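PDB 7CHU: putative pectin lyase from Geobacillus virus E2, which serves as a tailspike of a deep-sea thermophilic bacteriophage and probably recognises or cleaves polysaccharide on the host surface. Local coordinates for residues D89-I94 / K123-I128. Sequence-based numbering, arbitrary orientation.
Sequences DDTVAI and KVTSKI
T91 and T125 meet where the first turn of helix 91-99 lies against the end of strand 120-124, and the hydroxyl of T91 accepts from T125 N (OG1 to N 2.8 Å, an almost straight bond at 166°). With OG1 beside its own backbone nitrogen (chi1 -47°), the T91 methyl CG2 stands anti to that nitrogen, close to S126 O and against I128 CG1. D89 uses both carboxylate oxygens: OD1 takes T91 N on its anti side at 2.9 Å, closing an Asx turn, while OD2 receives the T125 hydroxyl on its syn side (OG1 to OD2 2.6 Å), both donors lying somewhat out of the carboxylate plane. One donor at each oxygen limits the rotation of the group. The example illustrates how an Asx turn at a helix start can also bind a neighbouring strand, here joining a helix at the N-terminal end of the parallel beta-helix, the fold of pectate lyase-like proteins, to one of the first coils. Backbone D90 N reaches K123 O (2.9 Å), and a water links D90 OD2 to K123 N; the D90 carboxylate is also held by K83 N and G84 N. On the buried side the side chains of I94 and I128 cross at about a right angle, I94 CG2 against I128 CD1 at 3.7 Å, while I94 CD1 rests on V124 CG2.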
loop_
_atom_site.group_PDB
_atom_site.type_symbol
_atom_site.label_atom_id
_atom_site.label_comp_id
_atom_site.label_asym_id
_atom_site.label_seq_id
_atom_site.Cartn_x
_atom_site.Cartn_y
_atom_site.Cartn_z
ATOM N N ASP A 89 -40.787 7.747 0.037
ATOM C CA ASP A 89 -39.878 8.253 1.062
ATOM C C ASP A 89 -39.528 7.117 2.025
ATOM O O ASP A 89 -40.394 6.637 2.764
ATOM C CB ASP A 89 -40.535 9.425 1.789
ATOM C CG ASP A 89 -39.564 10.206 2.658
ATOM O OD1 ASP A 89 -38.507 9.649 3.056
ATOM O OD2 ASP A 89 -39.846 11.398 2.923
ATOM N N ASP A 90 -38.256 6.689 2.030
ATOM C CA ASP A 90 -37.809 5.615 2.910
ATOM C C ASP A 90 -37.129 6.124 4.180
ATOM O O ASP A 90 -36.589 5.318 4.941
ATOM C CB ASP A 90 -36.864 4.659 2.163
ATOM C CG ASP A 90 -37.615 3.665 1.264
ATOM O OD1 ASP A 90 -38.787 3.311 1.566
ATOM O OD2 ASP A 90 -37.039 3.257 0.241
ATOM N N THR A 91 -37.173 7.434 4.443
ATOM C CA THR A 91 -36.380 8.000 5.537
ATOM C C THR A 91 -36.776 7.410 6.893
ATOM O O THR A 91 -35.915 7.019 7.692
ATOM C CB THR A 91 -36.532 9.528 5.571
ATOM O OG1 THR A 91 -36.382 10.088 4.253
ATOM C CG2 THR A 91 -35.508 10.136 6.499
ATOM N N VAL A 92 -38.079 7.346 7.179
ATOM C CA VAL A 92 -38.511 6.922 8.509
ATOM C C VAL A 92 -38.225 5.439 8.716
ATOM O O VAL A 92 -37.810 5.015 9.803
ATOM C CB VAL A 92 -40.005 7.254 8.723
ATOM C CG1 VAL A 92 -40.517 6.647 10.034
ATOM C CG2 VAL A 92 -40.216 8.773 8.714
ATOM N N ALA A 93 -38.408 4.630 7.672
ATOM C CA ALA A 93 -38.165 3.199 7.816
ATOM C C ALA A 93 -36.690 2.924 8.091
ATOM O O ALA A 93 -36.355 2.103 8.955
ATOM C CB ALA A 93 -38.649 2.457 6.567
ATOM N N ILE A 94 -35.795 3.642 7.403
ATOM C CA ILE A 94 -34.363 3.449 7.627
ATOM C C ILE A 94 -33.982 3.891 9.032
ATOM O O ILE A 94 -33.224 3.203 9.728
ATOM C CB ILE A 94 -33.533 4.193 6.553
ATOM C CG1 ILE A 94 -33.717 3.557 5.170
ATOM C CG2 ILE A 94 -32.038 4.220 6.930
ATOM C CD1 ILE A 94 -33.222 4.452 4.013
ATOM N N LYS A 123 -35.035 6.712 -1.480
ATOM C CA LYS A 123 -35.253 8.152 -1.392
ATOM C C LYS A 123 -35.205 8.585 0.067
ATOM O O LYS A 123 -35.950 8.061 0.897
ATOM C CB LYS A 123 -36.593 8.536 -2.009
ATOM C CG LYS A 123 -36.821 10.036 -1.975
ATOM C CD LYS A 123 -37.874 10.454 -2.975
ATOM C CE LYS A 123 -39.215 10.559 -2.311
ATOM N NZ LYS A 123 -40.215 11.233 -3.201
ATOM N N VAL A 124 -34.324 9.531 0.388
ATOM C CA VAL A 124 -34.157 10.028 1.751
ATOM C C VAL A 124 -34.348 11.537 1.727
ATOM O O VAL A 124 -33.693 12.232 0.940
ATOM C CB VAL A 124 -32.778 9.656 2.328
ATOM C CG1 VAL A 124 -32.509 10.467 3.603
ATOM C CG2 VAL A 124 -32.717 8.164 2.630
ATOM N N THR A 125 -35.240 12.041 2.592
ATOM C CA THR A 125 -35.675 13.432 2.539
ATOM C C THR A 125 -35.254 14.253 3.747
ATOM O O THR A 125 -35.475 15.467 3.754
ATOM C CB THR A 125 -37.206 13.522 2.403
ATOM O OG1 THR A 125 -37.827 12.929 3.551
ATOM C CG2 THR A 125 -37.676 12.791 1.146
ATOM N N SER A 126 -34.674 13.635 4.764
ATOM C CA SER A 126 -34.145 14.386 5.883
ATOM C C SER A 126 -33.072 13.540 6.544
ATOM O O SER A 126 -32.960 12.335 6.301
ATOM C CB SER A 126 -35.236 14.789 6.885
ATOM O OG SER A 126 -35.735 13.678 7.601
ATOM N N LYS A 127 -32.284 14.209 7.377
ATOM C CA LYS A 127 -31.075 13.644 7.956
ATOM C C LYS A 127 -31.387 12.351 8.702
ATOM O O LYS A 127 -32.346 12.288 9.479
ATOM C CB LYS A 127 -30.464 14.679 8.899
ATOM C CG LYS A 127 -29.261 14.208 9.676
ATOM C CD LYS A 127 -28.764 15.306 10.641
ATOM C CE LYS A 127 -29.776 15.663 11.734
ATOM N NZ LYS A 127 -29.128 16.521 12.783
ATOM N N ILE A 128 -30.574 11.323 8.459
ATOM C CA ILE A 128 -30.632 10.055 9.184
ATOM C C ILE A 128 -29.451 10.000 10.140
ATOM O O ILE A 128 -28.303 10.172 9.720
ATOM C CB ILE A 128 -30.625 8.859 8.215
ATOM C CG1 ILE A 128 -31.953 8.809 7.436
ATOM C CG2 ILE A 128 -30.401 7.547 8.983
ATOM C CD1 ILE A 128 -31.916 7.876 6.239
HETATM O O HOH W 1 -37.187 4.854 -1.910
#